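Virulence factor (Pectobacterium carotovorum, PDB 2W3Y) is an S-palmitoylated virulence factor of a Drosophila pathogen that binds lipid vesicles and carries a palmitic acid chain in its fold. Local coordinates at residues G35-G40 / P83-K88; R69-A74 / K253-A258; D92-V97 / L169-T174; E96-L101 / P189-Y194. One frame throughout, in Å; residues are numbered along the deposited sequence.

Contact 1: G35-G40 / P83-K88; sequences GLSKDG and PSNKEK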
# COMPACT_ATOMS: atom_id res chain seq x y z
N GLY A 35 -0.65 -12.82 0.84
CA GLY A 35 0.49 -11.92 0.59
C GLY A 35 1.54 -12.53 -0.32
O GLY A 35 2.17 -11.82 -1.10
N LEU A 36 1.76 -13.83 -0.21
CA LEU A 36 2.79 -14.47 -1.02
C LEU A 36 2.31 -15.80 -1.58
O LEU A 36 1.86 -16.68 -0.85
CB LEU A 36 4.08 -14.63 -0.21
CG LEU A 36 5.28 -15.36 -0.83
CD1 LEU A 36 5.79 -14.61 -2.05
CD2 LEU A 36 6.38 -15.56 0.20
N SER A 37 2.44 -15.96 -2.90
CA SER A 37 1.87 -17.08 -3.62
C SER A 37 2.72 -17.43 -4.82
O SER A 37 3.49 -16.60 -5.32
CB SER A 37 0.46 -16.70 -4.10
OG SER A 37 0.04 -17.51 -5.16
N LYS A 38 2.58 -18.65 -5.34
CA LYS A 38 3.23 -18.94 -6.61
C LYS A 38 2.67 -18.10 -7.78
O LYS A 38 3.36 -17.87 -8.77
CB LYS A 38 3.24 -20.46 -6.90
CG LYS A 38 1.88 -21.12 -6.98
CD LYS A 38 2.05 -22.64 -7.23
CE LYS A 38 2.84 -22.92 -8.51
NZ LYS A 38 2.89 -24.37 -8.81
N ASP A 39 1.44 -17.60 -7.63
CA ASP A 39 0.79 -16.76 -8.66
C ASP A 39 1.04 -15.26 -8.56
O ASP A 39 0.60 -14.50 -9.44
CB ASP A 39 -0.72 -17.05 -8.69
CG ASP A 39 -1.01 -18.48 -9.18
OD1 ASP A 39 -0.21 -19.00 -9.99
OD2 ASP A 39 -2.03 -19.07 -8.75
N GLY A 40 1.77 -14.84 -7.52
CA GLY A 40 2.12 -13.44 -7.33
C GLY A 40 2.16 -13.06 -5.86
O GLY A 40 1.89 -13.87 -4.98
N PRO A 83 -11.94 -14.36 -10.61
CA PRO A 83 -12.46 -15.65 -11.14
C PRO A 83 -11.53 -16.85 -10.91
O PRO A 83 -11.96 -18.01 -11.01
CB PRO A 83 -12.57 -15.40 -12.64
CG PRO A 83 -12.45 -13.89 -12.83
CD PRO A 83 -11.60 -13.41 -11.68
N SER A 84 -10.26 -16.57 -10.64
CA SER A 84 -9.25 -17.61 -10.47
C SER A 84 -8.16 -17.07 -9.57
O SER A 84 -8.05 -15.85 -9.37
CB SER A 84 -8.63 -17.99 -11.82
OG SER A 84 -7.94 -16.88 -12.37
N ASN A 85 -7.36 -17.97 -9.02
CA ASN A 85 -6.27 -17.59 -8.12
C ASN A 85 -5.31 -16.61 -8.78
O ASN A 85 -4.94 -15.61 -8.17
CB ASN A 85 -5.54 -18.82 -7.58
CG ASN A 85 -4.63 -18.47 -6.41
OD1 ASN A 85 -5.10 -18.15 -5.32
ND2 ASN A 85 -3.34 -18.50 -6.63
N LYS A 86 -4.94 -16.87 -10.03
CA LYS A 86 -4.04 -15.99 -10.77
C LYS A 86 -4.54 -14.54 -10.84
O LYS A 86 -3.77 -13.58 -10.71
CB LYS A 86 -3.80 -16.54 -12.18
CG LYS A 86 -2.88 -17.72 -12.23
CD LYS A 86 -2.65 -18.19 -13.67
CE LYS A 86 -2.03 -19.58 -13.69
NZ LYS A 86 -0.73 -19.57 -12.98
N GLU A 87 -5.85 -14.39 -11.04
CA GLU A 87 -6.49 -13.10 -11.19
C GLU A 87 -6.60 -12.30 -9.89
O GLU A 87 -6.80 -11.07 -9.94
CB GLU A 87 -7.85 -13.27 -11.87
CG GLU A 87 -7.73 -13.51 -13.37
CD GLU A 87 -9.06 -13.88 -14.00
OE1 GLU A 87 -9.76 -12.98 -14.53
OE2 GLU A 87 -9.43 -15.08 -13.95
N LYS A 88 -6.44 -12.95 -8.74
CA LYS A 88 -6.26 -12.19 -7.47
C LYS A 88 -5.06 -11.22 -7.50
O LYS A 88 -5.02 -10.23 -6.77
CB LYS A 88 -6.10 -13.13 -6.26
CG LYS A 88 -7.30 -14.00 -5.96
CD LYS A 88 -6.96 -15.02 -4.87
CE LYS A 88 -7.92 -16.19 -4.86
NZ LYS A 88 -9.25 -15.84 -4.37
O HOH W 1 -3.00 -17.17 -3.60
O HOH W 2 -1.12 -13.61 -11.41
O HOH W 3 0.16 -21.50 -10.81

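Contact 2: R69-A74 / K253-A258; sequences RFVAVA and KAIDDA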
# COMPACT_ATOMS: atom_id res chain seq x y z
N ARG A 69 -7.75 -0.77 7.50
CA ARG A 69 -9.08 -1.33 7.30
C ARG A 69 -9.57 -1.17 5.86
O ARG A 69 -10.15 -2.11 5.30
CB ARG A 69 -10.09 -0.71 8.27
CG ARG A 69 -9.85 -1.14 9.73
CD ARG A 69 -10.86 -0.49 10.66
NE ARG A 69 -12.12 -1.25 10.63
CZ ARG A 69 -13.25 -0.89 11.23
NH1 ARG A 69 -13.33 0.24 11.93
NH2 ARG A 69 -14.32 -1.68 11.13
N PHE A 70 -9.33 0.00 5.27
CA PHE A 70 -9.61 0.26 3.85
C PHE A 70 -8.81 -0.66 2.92
O PHE A 70 -9.34 -1.21 1.94
CB PHE A 70 -9.39 1.73 3.49
CG PHE A 70 -10.62 2.61 3.66
CD1 PHE A 70 -11.75 2.43 2.86
CD2 PHE A 70 -10.63 3.64 4.61
CE1 PHE A 70 -12.87 3.24 3.01
CE2 PHE A 70 -11.74 4.47 4.78
CZ PHE A 70 -12.87 4.27 3.98
N VAL A 71 -7.52 -0.85 3.23
CA VAL A 71 -6.67 -1.78 2.47
C VAL A 71 -7.22 -3.21 2.51
O VAL A 71 -7.32 -3.86 1.45
CB VAL A 71 -5.14 -1.69 2.90
CG1 VAL A 71 -4.30 -2.81 2.22
CG2 VAL A 71 -4.57 -0.32 2.55
N ALA A 72 -7.59 -3.69 3.71
CA ALA A 72 -8.17 -5.04 3.87
C ALA A 72 -9.56 -5.17 3.18
O ALA A 72 -9.86 -6.21 2.59
CB ALA A 72 -8.26 -5.44 5.36
N VAL A 73 -10.38 -4.11 3.26
CA VAL A 73 -11.67 -4.07 2.51
C VAL A 73 -11.45 -4.22 0.99
O VAL A 73 -12.12 -5.03 0.34
CB VAL A 73 -12.52 -2.80 2.85
CG1 VAL A 73 -13.66 -2.57 1.83
CG2 VAL A 73 -13.09 -2.92 4.23
N ALA A 74 -10.50 -3.47 0.43
CA ALA A 74 -10.21 -3.56 -1.00
C ALA A 74 -9.72 -4.97 -1.37
O ALA A 74 -10.19 -5.59 -2.34
CB ALA A 74 -9.23 -2.49 -1.43
N LYS A 253 -10.05 -9.63 6.85
CA LYS A 253 -9.05 -10.07 7.83
C LYS A 253 -7.93 -9.04 7.95
O LYS A 253 -7.59 -8.38 6.98
CB LYS A 253 -8.45 -11.41 7.39
CG LYS A 253 -9.00 -12.63 8.13
CD LYS A 253 -10.34 -13.06 7.61
CE LYS A 253 -10.74 -14.38 8.27
NZ LYS A 253 -12.20 -14.60 8.22
N ALA A 254 -7.36 -8.90 9.14
CA ALA A 254 -6.30 -7.93 9.39
C ALA A 254 -5.08 -8.12 8.48
O ALA A 254 -4.49 -9.21 8.43
CB ALA A 254 -5.88 -7.95 10.87
N ILE A 255 -4.69 -7.06 7.77
CA ILE A 255 -3.46 -7.09 6.97
C ILE A 255 -2.20 -7.23 7.83
O ILE A 255 -1.18 -7.74 7.36
CB ILE A 255 -3.32 -5.92 5.94
CG1 ILE A 255 -3.15 -4.56 6.64
CG2 ILE A 255 -4.49 -5.94 4.94
CD1 ILE A 255 -2.74 -3.42 5.71
N ASP A 256 -2.28 -6.81 9.10
CA ASP A 256 -1.13 -7.00 10.01
C ASP A 256 -0.84 -8.47 10.40
O ASP A 256 0.22 -8.76 10.99
CB ASP A 256 -1.17 -6.04 11.22
CG ASP A 256 -2.26 -6.40 12.25
OD1 ASP A 256 -2.90 -7.45 12.13
OD2 ASP A 256 -2.45 -5.60 13.20
N ASP A 257 -1.76 -9.38 10.06
CA ASP A 257 -1.50 -10.82 10.16
C ASP A 257 -0.86 -11.46 8.90
O ASP A 257 -0.46 -12.63 8.95
CB ASP A 257 -2.78 -11.61 10.52
CG ASP A 257 -3.32 -11.28 11.90
OD1 ASP A 257 -2.52 -11.00 12.83
OD2 ASP A 257 -4.56 -11.32 12.06
N ALA A 258 -0.75 -10.71 7.80
CA ALA A 258 -0.14 -11.26 6.58
C ALA A 258 1.39 -11.43 6.69
O ALA A 258 2.08 -10.64 7.34
CB ALA A 258 -0.50 -10.40 5.36

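Contact 3: D92-V97 / L169-T174; sequences DIWKEV and LYAYST. With PLM (palmitic acid), chain C.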
# COMPACT_ATOMS: atom_id res chain seq x y z
N ASP A 92 -5.53 -4.84 -12.71
CA ASP A 92 -6.74 -4.22 -13.25
C ASP A 92 -7.97 -4.45 -12.36
O ASP A 92 -8.84 -3.59 -12.28
CB ASP A 92 -6.99 -4.62 -14.71
CG ASP A 92 -6.04 -3.89 -15.70
OD1 ASP A 92 -5.65 -4.52 -16.72
OD2 ASP A 92 -5.69 -2.70 -15.47
N ILE A 93 -8.04 -5.59 -11.68
CA ILE A 93 -9.13 -5.87 -10.72
C ILE A 93 -9.03 -5.02 -9.43
O ILE A 93 -10.05 -4.51 -8.93
CB ILE A 93 -9.23 -7.37 -10.39
CG1 ILE A 93 -9.54 -8.17 -11.68
CG2 ILE A 93 -10.26 -7.62 -9.29
CD1 ILE A 93 -9.37 -9.67 -11.54
N TRP A 94 -7.81 -4.88 -8.91
CA TRP A 94 -7.50 -3.92 -7.84
C TRP A 94 -7.86 -2.47 -8.22
O TRP A 94 -8.41 -1.72 -7.41
CB TRP A 94 -6.00 -4.00 -7.45
CG TRP A 94 -5.62 -5.28 -6.73
CD1 TRP A 94 -5.36 -6.50 -7.29
CD2 TRP A 94 -5.46 -5.45 -5.31
NE1 TRP A 94 -5.06 -7.42 -6.31
CE2 TRP A 94 -5.11 -6.81 -5.09
CE3 TRP A 94 -5.59 -4.60 -4.20
CZ2 TRP A 94 -4.89 -7.34 -3.80
CZ3 TRP A 94 -5.36 -5.12 -2.93
CH2 TRP A 94 -5.01 -6.48 -2.74
N LYS A 95 -7.54 -2.08 -9.45
CA LYS A 95 -7.90 -0.74 -9.92
C LYS A 95 -9.43 -0.52 -10.00
O LYS A 95 -9.93 0.53 -9.57
CB LYS A 95 -7.21 -0.42 -11.25
CG LYS A 95 -7.44 1.01 -11.76
CD LYS A 95 -6.66 1.28 -13.05
CE LYS A 95 -7.28 0.57 -14.25
NZ LYS A 95 -6.49 0.78 -15.52
N GLU A 96 -10.16 -1.50 -10.52
CA GLU A 96 -11.65 -1.45 -10.59
C GLU A 96 -12.28 -1.21 -9.21
O GLU A 96 -13.19 -0.39 -9.06
CB GLU A 96 -12.19 -2.74 -11.23
CG GLU A 96 -13.75 -2.88 -11.31
CD GLU A 96 -14.38 -2.13 -12.49
OE1 GLU A 96 -13.67 -1.34 -13.18
OE2 GLU A 96 -15.60 -2.33 -12.73
N VAL A 97 -11.76 -1.91 -8.20
CA VAL A 97 -12.29 -1.84 -6.83
C VAL A 97 -11.93 -0.51 -6.15
O VAL A 97 -12.77 0.11 -5.49
CB VAL A 97 -11.85 -3.09 -6.00
CG1 VAL A 97 -12.12 -2.90 -4.50
CG2 VAL A 97 -12.53 -4.39 -6.52
N LEU A 169 2.44 -6.47 -6.37
CA LEU A 169 1.62 -5.32 -6.00
C LEU A 169 1.99 -4.80 -4.59
O LEU A 169 2.34 -5.59 -3.72
CB LEU A 169 0.12 -5.68 -6.05
CG LEU A 169 -0.53 -6.24 -7.34
CD1 LEU A 169 -0.32 -7.75 -7.49
CD2 LEU A 169 -2.04 -5.95 -7.39
N TYR A 170 1.95 -3.48 -4.42
CA TYR A 170 1.98 -2.83 -3.12
C TYR A 170 0.57 -2.32 -2.83
O TYR A 170 0.03 -1.53 -3.60
CB TYR A 170 2.98 -1.66 -3.10
CG TYR A 170 4.38 -2.07 -2.74
CD1 TYR A 170 5.04 -3.01 -3.52
CD2 TYR A 170 5.04 -1.56 -1.60
CE1 TYR A 170 6.32 -3.43 -3.21
CE2 TYR A 170 6.35 -1.98 -1.28
CZ TYR A 170 6.96 -2.93 -2.11
OH TYR A 170 8.24 -3.41 -1.89
N ALA A 171 -0.01 -2.81 -1.74
CA ALA A 171 -1.31 -2.35 -1.24
C ALA A 171 -1.02 -1.72 0.12
O ALA A 171 -0.81 -2.42 1.11
CB ALA A 171 -2.27 -3.50 -1.12
N TYR A 172 -1.01 -0.39 0.16
CA TYR A 172 -0.42 0.33 1.28
C TYR A 172 -1.07 1.66 1.58
O TYR A 172 -1.93 2.13 0.82
CB TYR A 172 1.11 0.49 1.08
CG TYR A 172 1.59 1.45 -0.01
CD1 TYR A 172 2.18 2.67 0.32
CD2 TYR A 172 1.49 1.11 -1.37
CE1 TYR A 172 2.66 3.56 -0.68
CE2 TYR A 172 1.95 1.98 -2.37
CZ TYR A 172 2.55 3.20 -2.01
OH TYR A 172 3.01 4.06 -2.99
N SER A 173 -0.70 2.23 2.73
CA SER A 173 -1.02 3.60 3.08
C SER A 173 0.24 4.34 3.52
O SER A 173 1.20 3.71 3.98
CB SER A 173 -2.12 3.67 4.18
OG SER A 173 -1.68 3.13 5.42
N THR A 174 0.25 5.66 3.31
CA THR A 174 1.30 6.55 3.83
C THR A 174 0.65 7.59 4.74
O THR A 174 -0.51 8.00 4.54
CB THR A 174 2.13 7.28 2.74
OG1 THR A 174 1.38 8.36 2.18
CG2 THR A 174 2.59 6.33 1.63
C1 PLM C . 15.97 -7.50 -1.24
O2 PLM C . 16.76 -8.47 -1.26
C2 PLM C . 15.10 -7.19 -2.46
C3 PLM C . 13.62 -7.49 -2.25
C4 PLM C . 12.77 -7.22 -3.49
C5 PLM C . 12.49 -5.73 -3.71
C6 PLM C . 12.20 -5.39 -5.17
C7 PLM C . 11.52 -4.03 -5.30
C8 PLM C . 11.79 -3.34 -6.64
C9 PLM C . 10.52 -3.37 -7.49
CA PLM C . 9.89 -2.00 -7.71
CB PLM C . 8.54 -1.89 -7.02
CC PLM C . 8.21 -0.43 -6.72
CD PLM C . 7.58 -0.26 -5.35
CE PLM C . 6.21 0.38 -5.49
CF PLM C . 5.73 0.98 -4.18

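Contact 4: E96-L101 / P189-Y194; sequences EVSNQL and PRFLIY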
# COMPACT_ATOMS: atom_id res chain seq x y z
N GLU A 96 -10.16 -1.50 -10.52
CA GLU A 96 -11.65 -1.45 -10.59
C GLU A 96 -12.28 -1.21 -9.21
O GLU A 96 -13.19 -0.39 -9.06
CB GLU A 96 -12.19 -2.74 -11.23
CG GLU A 96 -13.75 -2.88 -11.31
CD GLU A 96 -14.38 -2.13 -12.49
OE1 GLU A 96 -13.67 -1.34 -13.18
OE2 GLU A 96 -15.60 -2.33 -12.73
N VAL A 97 -11.76 -1.91 -8.20
CA VAL A 97 -12.29 -1.84 -6.83
C VAL A 97 -11.93 -0.51 -6.15
O VAL A 97 -12.77 0.11 -5.49
CB VAL A 97 -11.85 -3.09 -6.00
CG1 VAL A 97 -12.12 -2.90 -4.50
CG2 VAL A 97 -12.53 -4.39 -6.52
N SER A 98 -10.68 -0.06 -6.33
CA SER A 98 -10.25 1.25 -5.83
C SER A 98 -11.01 2.44 -6.46
O SER A 98 -11.28 3.42 -5.79
CB SER A 98 -8.72 1.42 -6.01
OG SER A 98 -8.01 0.36 -5.39
N ASN A 99 -11.33 2.35 -7.76
CA ASN A 99 -12.12 3.39 -8.44
C ASN A 99 -13.55 3.53 -7.89
O ASN A 99 -14.26 4.47 -8.22
CB ASN A 99 -12.18 3.12 -9.95
CG ASN A 99 -10.88 3.48 -10.68
OD1 ASN A 99 -10.09 4.32 -10.21
ND2 ASN A 99 -10.68 2.88 -11.84
N GLN A 100 -13.95 2.58 -7.05
CA GLN A 100 -15.23 2.65 -6.35
C GLN A 100 -15.08 3.31 -4.98
O GLN A 100 -15.92 4.13 -4.59
CB GLN A 100 -15.86 1.26 -6.24
CG GLN A 100 -16.24 0.65 -7.57
CD GLN A 100 -17.24 1.49 -8.36
OE1 GLN A 100 -16.96 1.90 -9.49
NE2 GLN A 100 -18.41 1.75 -7.77
N LEU A 101 -13.98 2.99 -4.28
CA LEU A 101 -13.67 3.56 -2.96
C LEU A 101 -13.30 5.05 -2.98
O LEU A 101 -13.73 5.81 -2.11
CB LEU A 101 -12.51 2.77 -2.27
CG LEU A 101 -12.79 1.32 -1.86
CD1 LEU A 101 -11.52 0.59 -1.39
CD2 LEU A 101 -13.91 1.21 -0.81
N PRO A 189 -3.09 11.60 5.16
CA PRO A 189 -3.17 10.16 4.96
C PRO A 189 -3.54 9.77 3.52
O PRO A 189 -4.56 10.23 3.00
CB PRO A 189 -4.25 9.72 5.93
CG PRO A 189 -5.16 10.93 6.07
CD PRO A 189 -4.37 12.16 5.66
N ARG A 190 -2.73 8.91 2.90
CA ARG A 190 -3.00 8.44 1.51
C ARG A 190 -3.19 6.91 1.42
O ARG A 190 -2.47 6.15 2.09
CB ARG A 190 -1.85 8.84 0.57
CG ARG A 190 -1.66 10.33 0.35
CD ARG A 190 -0.40 10.60 -0.52
NE ARG A 190 0.86 10.60 0.25
CZ ARG A 190 2.07 10.34 -0.26
NH1 ARG A 190 2.21 10.05 -1.55
NH2 ARG A 190 3.16 10.36 0.52
N PHE A 191 -4.15 6.50 0.57
CA PHE A 191 -4.45 5.12 0.21
C PHE A 191 -3.89 4.91 -1.21
O PHE A 191 -4.25 5.64 -2.14
CB PHE A 191 -5.97 4.91 0.26
CG PHE A 191 -6.46 3.58 -0.28
CD1 PHE A 191 -6.60 2.48 0.56
CD2 PHE A 191 -6.85 3.45 -1.62
CE1 PHE A 191 -7.10 1.26 0.05
CE2 PHE A 191 -7.33 2.25 -2.12
CZ PHE A 191 -7.45 1.15 -1.30
N LEU A 192 -3.00 3.93 -1.36
CA LEU A 192 -2.29 3.68 -2.64
C LEU A 192 -2.23 2.20 -3.04
O LEU A 192 -1.91 1.36 -2.20
CB LEU A 192 -0.86 4.24 -2.57
CG LEU A 192 -0.72 5.76 -2.36
CD1 LEU A 192 0.64 6.17 -1.80
CD2 LEU A 192 -1.03 6.53 -3.66
N ILE A 193 -2.58 1.89 -4.30
CA ILE A 193 -2.36 0.54 -4.85
C ILE A 193 -1.48 0.65 -6.09
O ILE A 193 -1.84 1.33 -7.05
CB ILE A 193 -3.66 -0.24 -5.23
CG1 ILE A 193 -4.81 -0.06 -4.22
CG2 ILE A 193 -3.31 -1.73 -5.51
CD1 ILE A 193 -4.72 -0.91 -2.92
N TYR A 194 -0.29 0.05 -6.03
CA TYR A 194 0.68 0.11 -7.12
C TYR A 194 0.87 -1.30 -7.63
O TYR A 194 0.81 -2.25 -6.84
CB TYR A 194 2.03 0.64 -6.64
CG TYR A 194 2.13 2.15 -6.50
CD1 TYR A 194 1.00 2.95 -6.29
CD2 TYR A 194 3.37 2.77 -6.51
CE1 TYR A 194 1.11 4.32 -6.15
CE2 TYR A 194 3.49 4.14 -6.37
CZ TYR A 194 2.37 4.91 -6.19
OH TYR A 194 2.53 6.28 -6.05

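Contact 1: G35-G40 / P83-K88
D39 and K86 bring their CA atoms to 5.3 Å, the nearest CA pair between 35-40 and 83-88, where a type I beta turn from S37 to G40 faces residues of helical phi/psi, N85 to K88. The carboxylate of D39 is the centre of the contact, and its two oxygens serve different partners. N85 ND2 donates to D39 OD2 over 2.6 Å. The bond is fairly straight, with an N-H...O angle of 162°; OD2 is met on its anti side, slightly out of the carboxylate plane, while it lies almost in the plane of the N85 amide. The two flat groups are turned 55° from each other. OD1 forms a salt bridge with K86 NZ at 3.1 Å, the ammonium coming from above the carboxylate plane. A bend at the last torsion of K86 (chi4 -59°) brings NZ round to this oxygen. The turn itself is braced by an ST turn: S37 OG accepts from D39 N at 2.8 Å. In the fold, this is the hairpin linking strands 36-37 and 40-49, held at the surface against the connection between helices 57-81 and 91-105. Three waters bridge the two segments. One molecule donates to both D39 O and K86 O, joining the backbones; another donates to D39 OD1 and accepts from K86 NZ, so the salt bridge is also spanned by solvent. A third donates to N85 OD1 at 2.9 Å and has a weak contact with S37 OG. Beyond the segments, S37 O is hydrogen-bonded to Y166 OH.

Contact 2: R69-A74 / K253-A258
I255 meets V71 and A72 on one side of helix 57-81, in a helix-to-loop packing that sets the connection between helix 237-250 and strand 262-266 against the helix. The loop makes a short 3-10 turn at 255-257, and the nearest CA pair, A72 with I255, is 6.0 Å apart. The packed part is entirely apolar in its side chains. The two branches of I255 have different main partners: CD1 lies mainly against V71, 3.9 Å from its CG1, while CG2 lies mainly against A72, 3.8 Å from its CB. The division follows from the first torsion of I255, chi1 67°, which places CG1 between the backbone N and the carbonyl carbon and leaves CG2 anti to that carbon. V71 and I255 cross at about a right angle, and Y44 of strand 40-49 touches both, so that the helix, the loop and the sheet converge here.

The other side is looser. A254, D256 and D257 are exposed, and the CB of A254 points away from the helix. The CB of K253 also points away, and its NZ is hydrogen-bonded to the backbone oxygens of T29 and S26. On the helix, the CB of R69 points away from the loop, and its NH2 forms a salt bridge with D248. K253 nevertheless takes part through its backbone: its carbonyl O stands 3.4 Å from A72 CB, on the same methyl that I255 CG2 touches.

Contact 3: D92-V97 / L169-T174
The indole of W94 receives L169 over one face: CD2 of the leucine stands 3.5 Å from the centroid of the five-membered ring and 18° off the ring normal, which meets the geometry of a CH-pi contact. The nearest ring atom is W94 CD1, at 3.4 Å from L169 CD2. At the far end of the indole, A171 CB approaches W94 CZ3 obliquely at 3.9 Å. The ring thus spans two residues whose side chains lie on the same side of the strand, L169 at the pyrrole end and A171 at the benzo end. W94 NE1 is hydrogen-bonded to K88 O, a bond that ties down the polar edge of a buried ring and restrains its rotation.

The other side of the strand belongs to the lipid. One face of the Y170 ring carries the terminal methyl of the palmitic acid, with PLM CF 3.6 Å from Y170 CG and offset toward the rim. CF also nears the Y172 ring, but obliquely, so the end of the acyl chain is bordered by two tyrosines. At the edge of the Y172 ring, in its plane, lies the backbone C of Y170, and the Y172 hydroxyl is hydrogen-bonded to A133 O. Segment 169-174 of strand 166-179 therefore stands between W94 of helix 91-105 and the bound palmitic acid, consistent with the lipid-binding character of this protein.

W94 also packs on S75 and V78 of helix 57-81 and on I193 of strand 185-198, while A171 pairs by backbone hydrogen bonds with Q43 and Q45 of strand 40-49.

Contact 4: E96-L101 / P189-Y194
S98, L101, F191 and I193 join helix 91-105 to strand 185-198 through buried side chains, and the evidence falls into apolar contact, polar-to-carbon contact and outside bonding. The apolar pair is L101 with F191: CD1 of the leucine is 4.1 Å from F191 CZ, reaching the ring obliquely, and the two side chains cross at about a right angle. With the CB of F191 already directed at the helix, CG anti to the backbone N (chi1 172°) carries the ring on to S98 and L101.

The second kind of contact centres on the hydroxyl oxygen of S98. This OG lies 3.8 Å from F191 CE2, at the ring edge and near its plane, and 3.4 Å from I193 CG1. S98 and I193 are also the nearest CA pair, 8.0 Å apart. Neither carbon partner satisfies the oxygen. That is done within the helix, one turn earlier: since a carbonyl can only accept, the hydroxyl hydrogen goes to W94 O, and the oxygen is what meets the two carbons.

The segment axes approach to 10.2 Å and run nearly antiparallel, at 164°, so the helix lies almost lengthwise over the strand. Around this layer, F191 packs on M67 and V71 of helix 57-81 and L101 on A74 of the same helix, F14 of helix 9-18 touches L101 as well, and strand 185-198 is hydrogen-bonded along its edges to strands 166-179 and 214-228.

Overall arrangement
Contacts 3 and 4 form the centre of the arrangement, about 6 Å apart between centres: both use helix 91-105, share E96 and V97, and rest on the adjacent antiparallel strands 166-179 and 185-198. Contact 2 lies about 12 and 13 Å from them, centre to centre, where helix 57-81 touches both; its two segments enclose contacts 3 and 4 along the chain. Contact 1 is peripheral, about 14 Å from contact 3 between centres, meets it through the K88-W94 bond, and closes before contact 3 opens. Its segments alternate with those of contact 2. Contacts 3 and 4 pack helix 91-105 on one side of the sheet, with helix 57-81 of contact 2 beside it, while the palmitic acid lies against the other side of strand 166-179.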